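Putative sugar ABC transporter (PDB 5ULB) probably binds methylthioribose-like sugars in the periplasm and delivers them to an ABC transporter for uptake. Local coordinates at residues W210-W213 against D214-Q218; N192-G195 against A196-K200; G303-V307 against S308-K312; P262-I265 against G266-L270. All blocks are in the same frame, centred on the assembly; numbering follows the deposited sequence.

Contact 1. Residues W210-W213 against D214-Q218; sequences WGTW and DAFTQ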
ATOM      1  N   TRP A 210      -3.856 -16.391   5.779  1.00  9.21           N
ATOM      2  CA  TRP A 210      -4.242 -15.154   5.076  1.00  9.24           C
ATOM      3  C   TRP A 210      -3.366 -14.029   5.559  1.00  9.19           C
ATOM      4  O   TRP A 210      -3.417 -13.656   6.734  1.00 10.27           O
ATOM      5  CB  TRP A 210      -5.689 -14.830   5.339  1.00 10.78           C
ATOM      6  CG  TRP A 210      -6.216 -13.585   4.664  1.00 10.28           C
ATOM      7  CD1 TRP A 210      -6.021 -13.257   3.344  1.00 10.67           C
ATOM      8  CD2 TRP A 210      -6.885 -12.499   5.267  1.00  9.15           C
ATOM      9  NE1 TRP A 210      -6.602 -12.051   3.085  1.00 10.60           N
ATOM     10  CE2 TRP A 210      -7.125 -11.576   4.246  1.00  9.80           C
ATOM     11  CE3 TRP A 210      -7.358 -12.216   6.534  1.00  9.78           C
ATOM     12  CZ2 TRP A 210      -7.816 -10.362   4.471  1.00 10.53           C
ATOM     13  CZ3 TRP A 210      -8.012 -11.078   6.746  1.00 11.00           C
ATOM     14  CH2 TRP A 210      -8.222 -10.146   5.715  1.00  9.82           C
ATOM     15  N   GLY A 211      -2.554 -13.498   4.599  1.00  8.55           N
ATOM     16  CA  GLY A 211      -1.684 -12.396   4.957  1.00  9.70           C
ATOM     17  C   GLY A 211      -2.242 -11.079   4.426  1.00 10.56           C
ATOM     18  O   GLY A 211      -2.419 -10.873   3.228  1.00 10.60           O
ATOM     19  N   THR A 212      -2.463 -10.127   5.399  1.00  8.82           N
ATOM     20  CA  THR A 212      -3.105  -8.862   5.050  1.00  8.69           C
ATOM     21  C   THR A 212      -2.163  -7.796   4.567  1.00  9.59           C
ATOM     22  O   THR A 212      -2.578  -6.772   4.112  1.00 10.65           O
ATOM     23  CB  THR A 212      -3.895  -8.332   6.219  1.00 10.24           C
ATOM     24  OG1 THR A 212      -3.032  -7.993   7.309  1.00 10.15           O
ATOM     25  CG2 THR A 212      -4.972  -9.292   6.658  1.00 11.38           C
ATOM     26  N   TRP A 213      -0.857  -8.129   4.553  1.00  9.00           N
ATOM     27  CA  TRP A 213       0.198  -7.252   4.061  1.00  8.45           C
ATOM     28  C   TRP A 213       1.321  -8.155   3.591  1.00  8.31           C
ATOM     29  O   TRP A 213       1.658  -9.099   4.301  1.00  9.84           O
ATOM     30  CB  TRP A 213       0.733  -6.359   5.189  1.00 10.09           C
ATOM     31  CG  TRP A 213       1.918  -5.471   4.992  1.00  8.75           C
ATOM     32  CD1 TRP A 213       2.435  -4.904   3.894  1.00  9.86           C
ATOM     33  CD2 TRP A 213       2.606  -4.863   6.121  1.00  9.69           C
ATOM     34  NE1 TRP A 213       3.480  -4.010   4.250  1.00 10.42           N
ATOM     35  CE2 TRP A 213       3.575  -3.970   5.605  1.00  9.83           C
ATOM     36  CE3 TRP A 213       2.567  -5.104   7.487  1.00 10.97           C
ATOM     37  CZ2 TRP A 213       4.410  -3.258   6.488  1.00  9.99           C
ATOM     38  CZ3 TRP A 213       3.380  -4.353   8.344  1.00 11.99           C
ATOM     39  CH2 TRP A 213       4.296  -3.463   7.783  1.00 12.06           C
ATOM     40  N   ASP A 214       1.883  -7.917   2.441  1.00  8.44           N
ATOM     41  CA  ASP A 214       2.857  -8.871   1.915  1.00  8.64           C
ATOM     42  C   ASP A 214       4.160  -8.904   2.730  1.00  9.89           C
ATOM     43  O   ASP A 214       4.885  -9.902   2.645  1.00 10.59           O
ATOM     44  CB  ASP A 214       3.176  -8.733   0.440  1.00 10.19           C
ATOM     45  CG  ASP A 214       3.823  -7.426  -0.017  1.00 10.38           C
ATOM     46  OD1 ASP A 214       3.832  -6.487   0.779  1.00 11.32           O
ATOM     47  OD2 ASP A 214       4.306  -7.471  -1.210  1.00 14.26           O
ATOM     48  N   ALA A 215       4.427  -7.870   3.571  1.00  9.18           N
ATOM     49  CA  ALA A 215       5.547  -8.011   4.503  1.00  9.52           C
ATOM     50  C   ALA A 215       5.347  -9.153   5.435  1.00  9.16           C
ATOM     51  O   ALA A 215       6.307  -9.875   5.781  1.00 10.81           O
ATOM     52  CB  ALA A 215       5.735  -6.687   5.273  1.00 10.53           C
ATOM     53  N   PHE A 216       4.134  -9.353   5.919  1.00  8.79           N
ATOM     54  CA  PHE A 216       3.811 -10.506   6.718  1.00  8.68           C
ATOM     55  C   PHE A 216       3.895 -11.785   5.897  1.00  9.01           C
ATOM     56  O   PHE A 216       4.508 -12.761   6.370  1.00  9.19           O
ATOM     57  CB  PHE A 216       2.386 -10.400   7.320  1.00  9.30           C
ATOM     58  CG  PHE A 216       2.124  -9.265   8.281  1.00  9.16           C
ATOM     59  CD1 PHE A 216       3.073  -8.816   9.180  1.00 10.18           C
ATOM     60  CD2 PHE A 216       0.867  -8.644   8.335  1.00  9.91           C
ATOM     61  CE1 PHE A 216       2.772  -7.840  10.107  1.00 10.67           C
ATOM     62  CE2 PHE A 216       0.564  -7.674   9.242  1.00 10.59           C
ATOM     63  CZ  PHE A 216       1.522  -7.281  10.130  1.00 11.55           C
ATOM     64  N   THR A 217       3.311 -11.817   4.728  1.00  8.32           N
ATOM     65  CA  THR A 217       3.264 -13.028   3.955  1.00  8.96           C
ATOM     66  C   THR A 217       4.673 -13.476   3.579  1.00  9.01           C
ATOM     67  O   THR A 217       4.930 -14.679   3.590  1.00  9.78           O
ATOM     68  CB  THR A 217       2.433 -12.809   2.700  1.00  9.37           C
ATOM     69  OG1 THR A 217       1.196 -12.184   3.091  1.00 10.40           O
ATOM     70  CG2 THR A 217       2.137 -14.120   1.995  1.00 11.60           C
ATOM     71  N   GLN A 218       5.586 -12.529   3.304  1.00  8.47           N
ATOM     72  CA  GLN A 218       6.951 -12.931   3.033  1.00  8.49           C
ATOM     73  C   GLN A 218       7.554 -13.684   4.199  1.00  8.53           C
ATOM     74  O   GLN A 218       8.319 -14.669   3.991  1.00 10.83           O
ATOM     75  CB  GLN A 218       7.768 -11.685   2.709  1.00 10.39           C
ATOM     76  CG  GLN A 218       7.498 -11.061   1.361  1.00 10.37           C
ATOM     77  CD  GLN A 218       7.937  -9.614   1.238  1.00 12.47           C
ATOM     78  OE1 GLN A 218       8.545  -9.032   2.200  1.00 14.43           O
ATOM     79  NE2 GLN A 218       7.619  -8.999   0.116  1.00 15.90           N
TER
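The indole of Trp-213 lies over the methyl group of Ala-215, whose CB sits 3.6 Å from the centroid of the Trp-213 five-membered ring and only 15° off the ring normal, a clear CH-pi contact. The benzo side of the same indole then runs edge-on into Phe-216: its CE3 comes down on the phenyl face, 3.6 Å from Phe-216 CZ, in a T-shaped pair with planes at 75° and centroids 4.9 Å apart. With CG turned anti to the backbone N (chi1 173°), the indole swings beside its own carbonyl and back over the first turn of helix 214-226. Trp-213 is the N-cap residue of that helix, but its side chain does no capping. Its backbone O takes the Thr-217 N-H at 3.2 Å, and the bond from Phe-216 N to the same oxygen is weak.

Where strand 208-211 gives way to the helix, Gly-211 CA lies 3.4 Å from Thr-217 OG1, a close fit made possible by the bare glycine; that hydroxyl has its main partner in Ser-236, on the next strand of this beta-alpha-beta unit. Thr-212 OG1 stands at the edge of the Phe-216 ring and is hydrogen-bonded to Leu-148 O.

Both Thr-212 and Trp-213 touch the bound 5-Se-methyl-5-seleno-ribofuranose, in either anomer. Apolar contacts on a face and an edge of the indole, with a weak bond from NE1 to Asp-31, limit its rotation, consistent with an aromatic wall for the sugar pocket in this periplasmic binding protein fold.

Contact 2. Residues N192-G195 against A196-K200; sequences NKVG and AVLAK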
ATOM      1  N   ASN A 192       9.618 -15.805  12.566  1.00 11.18           N
ATOM      2  CA  ASN A 192       9.804 -16.432  13.901  1.00 11.81           C
ATOM      3  C   ASN A 192       8.514 -16.754  14.625  1.00 11.13           C
ATOM      4  O   ASN A 192       8.327 -17.830  15.194  1.00 11.80           O
ATOM      5  CB  ASN A 192      10.652 -15.524  14.790  1.00 13.97           C
ATOM      6  CG  ASN A 192      12.085 -15.439  14.269  1.00 16.43           C
ATOM      7  OD1 ASN A 192      12.616 -16.365  13.652  1.00 17.66           O
ATOM      8  ND2 ASN A 192      12.727 -14.262  14.581  1.00 20.04           N
ATOM      9  N   LYS A 193       7.580 -15.814  14.521  1.00 10.70           N
ATOM     10  CA  LYS A 193       6.286 -15.984  15.133  0.58 11.80           C
ATOM     11  C   LYS A 193       5.480 -17.107  14.472  1.00 11.37           C
ATOM     12  O   LYS A 193       4.861 -17.929  15.156  1.00 11.49           O
ATOM     13  CB  LYS A 193       5.476 -14.694  15.153  0.58 12.85           C
ATOM     14  CG  LYS A 193       6.027 -13.717  16.146  0.58 14.21           C
ATOM     15  CD  LYS A 193       5.386 -12.375  15.984  0.58 17.29           C
ATOM     16  CE  LYS A 193       5.906 -11.472  17.024  0.58 19.80           C
ATOM     17  NZ  LYS A 193       5.406 -10.021  16.883  0.58 20.40           N
ATOM     18  N   VAL A 194       5.522 -17.189  13.134  1.00 11.01           N
ATOM     19  CA  VAL A 194       4.852 -18.263  12.451  1.00  9.83           C
ATOM     20  C   VAL A 194       5.501 -19.580  12.774  1.00 10.85           C
ATOM     21  O   VAL A 194       4.808 -20.602  12.945  1.00 12.31           O
ATOM     22  CB  VAL A 194       4.746 -17.965  10.936  1.00 10.56           C
ATOM     23  CG1 VAL A 194       4.285 -19.211  10.198  1.00 12.46           C
ATOM     24  CG2 VAL A 194       3.857 -16.762  10.630  1.00 12.04           C
ATOM     25  N   GLY A 195       6.852 -19.615  12.903  1.00 11.57           N
ATOM     26  CA  GLY A 195       7.492 -20.880  13.287  1.00 12.38           C
ATOM     27  C   GLY A 195       6.946 -21.437  14.590  1.00 11.55           C
ATOM     28  O   GLY A 195       6.739 -22.661  14.713  1.00 13.73           O
ATOM     29  N   ALA A 196       6.693 -20.566  15.587  1.00 10.75           N
ATOM     30  CA  ALA A 196       6.174 -21.065  16.835  1.00 10.55           C
ATOM     31  C   ALA A 196       4.707 -21.530  16.702  1.00 12.09           C
ATOM     32  O   ALA A 196       4.326 -22.527  17.341  1.00 12.80           O
ATOM     33  CB  ALA A 196       6.286 -19.975  17.924  1.00 12.89           C
ATOM     34  N   VAL A 197       3.898 -20.862  15.866  1.00 11.90           N
ATOM     35  CA  VAL A 197       2.506 -21.282  15.650  1.00 14.47           C
ATOM     36  C   VAL A 197       2.525 -22.660  14.938  1.00 13.34           C
ATOM     37  O   VAL A 197       1.712 -23.560  15.268  1.00 13.74           O
ATOM     38  CB  VAL A 197       1.726 -20.229  14.868  1.00 18.79           C
ATOM     39  CG1 VAL A 197       0.341 -20.745  14.644  1.00 25.53           C
ATOM     40  CG2 VAL A 197       1.572 -19.061  15.750  1.00 24.45           C
ATOM     41  N   LEU A 198       3.445 -22.855  13.988  1.00 12.15           N
ATOM     42  CA  LEU A 198       3.575 -24.139  13.293  1.00 12.12           C
ATOM     43  C   LEU A 198       3.907 -25.285  14.273  1.00 13.06           C
ATOM     44  O   LEU A 198       3.499 -26.455  14.111  1.00 14.07           O
ATOM     45  CB  LEU A 198       4.624 -24.061  12.251  1.00 11.70           C
ATOM     46  CG  LEU A 198       4.334 -23.136  11.063  1.00 12.99           C
ATOM     47  CD1 LEU A 198       5.543 -23.040  10.138  1.00 14.62           C
ATOM     48  CD2 LEU A 198       3.156 -23.637  10.222  1.00 15.69           C
ATOM     49  N   ALA A 199       4.652 -24.933  15.324  1.00 11.50           N
ATOM     50  CA  ALA A 199       4.982 -25.953  16.338  1.00 10.83           C
ATOM     51  C   ALA A 199       3.833 -26.316  17.228  1.00 10.84           C
ATOM     52  O   ALA A 199       3.750 -27.443  17.741  1.00 10.44           O
ATOM     53  CB  ALA A 199       6.142 -25.444  17.155  1.00 11.70           C
ATOM     54  N   LYS A 200       2.922 -25.360  17.458  1.00 11.31           N
ATOM     55  CA  LYS A 200       1.718 -25.616  18.244  1.00 10.92           C
ATOM     56  C   LYS A 200       0.654 -26.419  17.475  1.00 11.48           C
ATOM     57  O   LYS A 200      -0.111 -27.176  18.120  1.00 13.40           O
ATOM     58  CB  LYS A 200       1.078 -24.298  18.715  1.00 15.15           C
ATOM     59  CG  LYS A 200       1.833 -23.593  19.765  1.00 14.58           C
ATOM     60  CD  LYS A 200       1.127 -22.402  20.426  1.00 14.78           C
ATOM     61  CE  LYS A 200       0.597 -21.440  19.427  1.00 18.10           C
ATOM     62  NZ  LYS A 200      -0.028 -20.345  20.195  1.00 17.52           N
TER
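Residues 192-200 wind as regular alpha-helix, the last turns of helix 186-200 in the periplasmic binding protein fold, with i to i+4 bonds such as Leu-198 N to Val-194 O at 2.8 Å and 163°. The bonds either side of it are longer: Val-197 N reaches Lys-193 O at 3.2 Å, and Ala-199 N reaches Gly-195 O at 3.1 Å with a more bent angle of 139°.

The helix has two different faces. On the buried one, Val-194 and Leu-198 are a turn apart and meet through branches, Val-194 CG1 lying 4.0 Å from Leu-198 CG. Val-194 presses on Ala-220 and Ala-223 of helix 214-226, and Leu-198 on Leu-224, while Val-197 turns to strands 143-148 and 173-179. The outward side carries small residues, Gly-195, Ala-196 and Ala-199, together with Asn-192. In one of its two conformers Lys-193 stretches out in a nearly straight chain toward a salt bridge with Asp-189, and Lys-200 pairs with Glu-177 on strand 173-179.

Two side chains also lean on carbonyls of the preceding turn. Val-197 CG2, placed beside its backbone N, is 3.5 Å from Lys-193 O. Leu-198, whose CG also stays near its own N (chi1 -67°), brings that CG to 3.2 Å from Val-194 O, the same oxygen that accepts the Leu-198 N-H.

Contact 3. Residues G303-V307 against S308-K312; sequences GPVNV and SGLSK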
ATOM      1  N   GLY A 303      10.683 -16.606 -17.434  1.00 30.28           N
ATOM      2  CA  GLY A 303      11.699 -16.239 -16.473  1.00 30.41           C
ATOM      3  C   GLY A 303      11.087 -15.268 -15.495  1.00 24.77           C
ATOM      4  O   GLY A 303       9.839 -14.997 -15.510  1.00 26.40           O
ATOM      5  N   PRO A 304      11.951 -14.684 -14.641  1.00 25.31           N
ATOM      6  CA  PRO A 304      11.456 -13.838 -13.607  1.00 21.97           C
ATOM      7  C   PRO A 304      10.633 -12.665 -14.196  1.00 20.93           C
ATOM      8  O   PRO A 304      10.952 -12.133 -15.260  1.00 25.98           O
ATOM      9  CB  PRO A 304      12.765 -13.289 -12.894  1.00 26.72           C
ATOM     10  CG  PRO A 304      13.730 -14.335 -13.172  1.00 28.57           C
ATOM     11  CD  PRO A 304      13.398 -14.896 -14.536  1.00 28.96           C
ATOM     12  N   VAL A 305       9.619 -12.223 -13.443  1.00 23.14           N
ATOM     13  CA  VAL A 305       8.844 -11.054 -13.782  1.00 22.21           C
ATOM     14  C   VAL A 305       8.890 -10.085 -12.576  1.00 19.19           C
ATOM     15  O   VAL A 305       8.768 -10.516 -11.411  1.00 21.32           O
ATOM     16  CB  VAL A 305       7.393 -11.452 -13.974  1.00 25.07           C
ATOM     17  CG1 VAL A 305       6.477 -10.240 -14.382  1.00 29.14           C
ATOM     18  CG2 VAL A 305       7.299 -12.595 -14.910  1.00 35.76           C
ATOM     19  N   ASN A 306       9.163  -8.799 -12.833  1.00 21.49           N
ATOM     20  CA  ASN A 306       9.049  -7.776 -11.811  1.00 18.29           C
ATOM     21  C   ASN A 306       7.701  -7.080 -11.888  1.00 16.87           C
ATOM     22  O   ASN A 306       6.924  -7.271 -12.795  1.00 17.21           O
ATOM     23  CB  ASN A 306      10.228  -6.805 -11.883  1.00 22.37           C
ATOM     24  CG  ASN A 306      10.400  -6.187 -13.170  1.00 31.86           C
ATOM     25  OD1 ASN A 306       9.416  -5.922 -13.914  1.00 37.23           O
ATOM     26  ND2 ASN A 306      11.740  -5.725 -13.397  1.00 41.48           N
ATOM     27  N   VAL A 307       7.415  -6.263 -10.901  1.00 12.82           N
ATOM     28  CA  VAL A 307       6.097  -5.567 -10.857  1.00 13.31           C
ATOM     29  C   VAL A 307       5.891  -4.749 -12.087  1.00 16.06           C
ATOM     30  O   VAL A 307       4.814  -4.752 -12.643  1.00 18.51           O
ATOM     31  CB  VAL A 307       5.968  -4.770  -9.545  1.00 13.22           C
ATOM     32  CG1 VAL A 307       4.714  -3.941  -9.501  1.00 14.79           C
ATOM     33  CG2 VAL A 307       6.033  -5.649  -8.354  1.00 14.11           C
ATOM     34  N   SER A 308       6.879  -4.037 -12.601  1.00 18.04           N
ATOM     35  CA  SER A 308       6.746  -3.191 -13.814  1.00 23.89           C
ATOM     36  C   SER A 308       6.328  -4.087 -15.009  1.00 31.64           C
ATOM     37  O   SER A 308       5.447  -3.694 -15.803  1.00 75.63           O
ATOM     38  CB  SER A 308       8.063  -2.341 -14.051  1.00 31.77           C
ATOM     39  OG  SER A 308       9.225  -3.152 -13.975  1.00 38.82           O
ATOM     40  N   GLY A 309       6.880  -5.273 -15.047  1.00 19.20           N
ATOM     41  CA  GLY A 309       6.612  -6.230 -16.078  1.00 20.43           C
ATOM     42  C   GLY A 309       5.224  -6.858 -16.106  1.00 18.65           C
ATOM     43  O   GLY A 309       4.859  -7.568 -17.048  1.00 23.11           O
ATOM     44  N   LEU A 310       4.529  -6.735 -15.021  1.00 17.16           N
ATOM     45  CA  LEU A 310       3.193  -7.332 -14.904  1.00 15.41           C
ATOM     46  C   LEU A 310       2.225  -6.746 -15.968  1.00 16.99           C
ATOM     47  O   LEU A 310       1.282  -7.400 -16.350  1.00 17.68           O
ATOM     48  CB  LEU A 310       2.573  -7.128 -13.542  1.00 15.35           C
ATOM     49  CG  LEU A 310       3.125  -7.946 -12.447  1.00 15.29           C
ATOM     50  CD1 LEU A 310       2.532  -7.505 -11.086  1.00 16.21           C
ATOM     51  CD2 LEU A 310       2.921  -9.472 -12.702  1.00 17.52           C
ATOM     52  N   SER A 311       2.474  -5.523 -16.434  1.00 16.37           N
ATOM     53  CA  SER A 311       1.616  -4.955 -17.420  1.00 17.79           C
ATOM     54  C   SER A 311       1.556  -5.775 -18.692  1.00 22.53           C
ATOM     55  O   SER A 311       0.626  -5.602 -19.499  1.00 21.40           O
ATOM     56  CB  SER A 311       1.983  -3.535 -17.762  1.00 25.69           C
ATOM     57  OG  SER A 311       3.280  -3.444 -18.333  1.00 35.15           O
ATOM     58  N   LYS A 312       2.558  -6.566 -18.971  1.00 20.75           N
ATOM     59  CA  LYS A 312       2.574  -7.336 -20.139  1.00 23.80           C
ATOM     60  C   LYS A 312       1.733  -8.500 -20.044  1.00 23.43           C
ATOM     61  O   LYS A 312       1.370  -9.005 -21.108  1.00 33.57           O
ATOM     62  CB  LYS A 312       3.998  -7.826 -20.532  1.00 29.02           C
ATOM     63  CG  LYS A 312       5.001  -6.655 -20.555  1.00 43.07           C
ATOM     64  CD  LYS A 312       5.959  -6.821 -21.730  1.00 60.71           C
ATOM     65  CE  LYS A 312       6.906  -5.636 -21.868  1.00 70.05           C
ATOM     66  NZ  LYS A 312       8.112  -5.864 -21.034  1.00 82.36           N
TER
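Asn-306 bends forward over the turn that follows it: its CB leads to CG, which lies 3.4 Å from Ser-308 OG, and the amide ends in OD1, where two donors converge. The first is Gly-309 N at 2.9 Å, coming almost straight on to the carbonyl, with a C=O...N angle of 167°. The second is Ser-308 OG at 2.8 Å, which stands above the amide plane, 64° out of it. The other branch, ND2, passes 3.6 Å from the serine hydroxyl. A first torsion of 56° folds CG between the backbone N and C, and this brings the amide back over the start of residues 308-312, a short run with helical backbone angles but without the regular bonds.

Behind this polar turn the hydrophobic side chains close up. The Val-305 and Leu-310 side chains cross at about a right angle, CG1 of Val-305 4.0 Å from CD2 of Leu-310, and that CG1 also lies over the backbone of Gly-309. Val-307 O takes Leu-310 N at 3.1 Å. Asn-241, at the start of helix 241-248, accepts the Val-307 N-H, tying the segment after helix 295-299 to the body of the protein.

The side-chain carbonyl of Asn-306 thus satisfies the Gly-309 N-H and the Ser-308 hydroxyl. Such a double grip would favour this amide orientation, while Val-307 and Leu-310 are buried against Leu-244 of helix 241-248.

Contact 4. Residues P262-I265 against G266-L270; sequences PKLI and GAVNL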
ATOM      1  N   PRO A 262       1.996  -0.114  -5.695  1.00  9.38           N
ATOM      2  CA  PRO A 262       2.235   1.035  -4.825  1.00  9.86           C
ATOM      3  C   PRO A 262       2.900   2.143  -5.483  1.00  9.16           C
ATOM      4  O   PRO A 262       2.716   3.300  -4.989  1.00 10.27           O
ATOM      5  CB  PRO A 262       3.051   0.388  -3.655  1.00 11.76           C
ATOM      6  CG  PRO A 262       2.931  -1.085  -3.777  1.00 11.92           C
ATOM      7  CD  PRO A 262       2.735  -1.311  -5.254  1.00 11.11           C
ATOM      8  N   LYS A 263       3.642   1.935  -6.557  1.00 10.18           N
ATOM      9  CA  LYS A 263       4.237   3.061  -7.265  1.00 10.21           C
ATOM     10  C   LYS A 263       3.118   3.956  -7.811  1.00 10.93           C
ATOM     11  O   LYS A 263       3.286   5.169  -7.867  1.00 11.67           O
ATOM     12  CB  LYS A 263       5.057   2.585  -8.437  1.00 16.40           C
ATOM     13  CG  LYS A 263       6.312   1.857  -8.038  1.00 23.75           C
ATOM     14  CD  LYS A 263       7.284   1.738  -9.229  1.00 27.43           C
ATOM     15  CE  LYS A 263       6.912   2.652 -10.363  1.00 36.83           C
ATOM     16  NZ  LYS A 263       7.548   4.034 -10.454  1.00 42.96           N
ATOM     17  N   LEU A 264       2.035   3.377  -8.314  1.00 11.14           N
ATOM     18  CA  LEU A 264       0.887   4.177  -8.800  1.00  9.57           C
ATOM     19  C   LEU A 264       0.251   4.914  -7.680  1.00  9.64           C
ATOM     20  O   LEU A 264      -0.179   6.054  -7.887  1.00 11.05           O
ATOM     21  CB  LEU A 264      -0.092   3.195  -9.508  1.00 11.33           C
ATOM     22  CG  LEU A 264      -1.343   3.859 -10.114  1.00 12.93           C
ATOM     23  CD1 LEU A 264      -0.969   4.839 -11.185  1.00 16.34           C
ATOM     24  CD2 LEU A 264      -2.291   2.797 -10.584  1.00 15.95           C
ATOM     25  N   ILE A 265       0.093   4.303  -6.504  1.00  9.53           N
ATOM     26  CA  ILE A 265      -0.467   5.041  -5.389  1.00  8.74           C
ATOM     27  C   ILE A 265       0.337   6.282  -5.065  1.00  9.98           C
ATOM     28  O   ILE A 265      -0.206   7.350  -4.849  1.00  9.69           O
ATOM     29  CB  ILE A 265      -0.606   4.117  -4.192  1.00  8.94           C
ATOM     30  CG1 ILE A 265      -1.538   2.891  -4.535  1.00  9.61           C
ATOM     31  CG2 ILE A 265      -1.049   4.845  -2.971  1.00  9.33           C
ATOM     32  CD1 ILE A 265      -1.608   1.888  -3.394  1.00 11.46           C
ATOM     33  N   GLY A 266       1.673   6.113  -4.999  1.00  8.67           N
ATOM     34  CA  GLY A 266       2.524   7.261  -4.762  1.00  8.47           C
ATOM     35  C   GLY A 266       2.390   8.294  -5.817  1.00 10.49           C
ATOM     36  O   GLY A 266       2.276   9.486  -5.506  1.00 11.17           O
ATOM     37  N   ALA A 267       2.446   7.885  -7.078  1.00  9.91           N
ATOM     38  CA  ALA A 267       2.338   8.852  -8.171  1.00  9.25           C
ATOM     39  C   ALA A 267       1.010   9.617  -8.101  1.00 10.80           C
ATOM     40  O   ALA A 267       1.030  10.825  -8.369  1.00 10.71           O
ATOM     41  CB  ALA A 267       2.500   8.138  -9.464  1.00 10.82           C
ATOM     42  N   VAL A 268      -0.111   8.893  -7.907  1.00  9.85           N
ATOM     43  CA  VAL A 268      -1.376   9.599  -7.909  1.00  9.91           C
ATOM     44  C   VAL A 268      -1.451  10.589  -6.785  1.00  9.66           C
ATOM     45  O   VAL A 268      -2.062  11.671  -6.976  1.00 10.86           O
ATOM     46  CB  VAL A 268      -2.492   8.553  -7.964  1.00 10.48           C
ATOM     47  CG1 VAL A 268      -3.815   9.136  -7.535  1.00 14.98           C
ATOM     48  CG2 VAL A 268      -2.551   7.900  -9.348  1.00 12.77           C
ATOM     49  N   ASN A 269      -0.994  10.223  -5.589  1.00 10.01           N
ATOM     50  CA  ASN A 269      -0.976  11.256  -4.529  1.00 10.17           C
ATOM     51  C   ASN A 269      -0.161  12.471  -4.910  1.00  9.82           C
ATOM     52  O   ASN A 269      -0.588  13.584  -4.576  1.00 11.47           O
ATOM     53  CB  ASN A 269      -0.526  10.595  -3.196  1.00 11.88           C
ATOM     54  CG  ASN A 269      -1.686   9.881  -2.500  1.00 10.46           C
ATOM     55  OD1 ASN A 269      -2.396  10.550  -1.704  1.00 12.96           O
ATOM     56  ND2 ASN A 269      -1.966   8.610  -2.792  1.00 11.49           N
ATOM     57  N   LEU A 270       0.934  12.305  -5.589  1.00  9.54           N
ATOM     58  CA  LEU A 270       1.698  13.460  -6.089  1.00 10.42           C
ATOM     59  C   LEU A 270       0.869  14.250  -7.073  1.00 10.03           C
ATOM     60  O   LEU A 270       0.870  15.464  -7.035  1.00 11.25           O
ATOM     61  CB  LEU A 270       3.079  12.966  -6.615  1.00 11.80           C
ATOM     62  CG  LEU A 270       4.118  14.021  -6.867  1.00 13.72           C
ATOM     63  CD1 LEU A 270       3.895  14.805  -8.143  1.00 16.56           C
ATOM     64  CD2 LEU A 270       4.429  14.876  -5.705  1.00 15.95           C
TER
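Asn-269 and Ile-265 lie side by side one turn apart, and the backbone O of Ile-265 is where they join. That oxygen accepts Asn-269 N at 3.1 Å in the ordinary helical way and Asn-269 ND2 at 3.0 Å, both bonds nearly straight (172° and 171°). The two nitrogens arrive from opposite faces of the carbonyl plane, and the oxygen lies in the plane of the Asn-269 amide. The CG of Asn-269 stays close to its own backbone N (chi1 -82°), which turns ND2 back to the preceding turn, 3.9 Å from Ile-265 CG2.

A second pair meets through methyl groups: Leu-264 CD1 comes to 3.9 Å from Val-268 CG2, and Val-268 CG2 is also 3.3 Å from Leu-264 O. Under them the helical bonds are short and straight, with Gly-266 N to Pro-262 O at 3.0 Å and Val-268 N to Leu-264 O at 2.8 Å.

Farther out, OD1 of Asn-269 is bonded to Ser-104 on strand 102-106 and its ND2 also to Thr-120 on strand 118-122, so the buried amide is satisfied at both ends.

This first part of helix 262-278 lies against the central sheet of the periplasmic binding protein fold, Ile-265 and Val-268 meeting Phe-288 of strand 285-294. It also backs the sugar pocket: Ile-265 packs on Phe-106, and Pro-262 on Asn-33 of helix 32-48, both pocket residues.

Contacts 1 and 4 are buried, and contacts 2 and 3 are only partly so. Contact 1 reaches the ligand itself; contact 4 comes near it, with the side chain of Ile-265 about 6 Å from the bound sugar. Contacts 1 and 2 belong to neighbouring elements, since helix 186-200 and strand 208-211 follow each other in the chain, and they are about 6 Å apart at their nearest atoms without touching. Contact 3, about 5 Å from contact 4 at nearest atoms, lies in the loop between helices 295-299 and 327-335. Chemistry follows place: aromatic rings at the pocket, aliphatic side chains with flanking lysines in contact 2, a buried amide in contact 4 and an exposed one in contact 3.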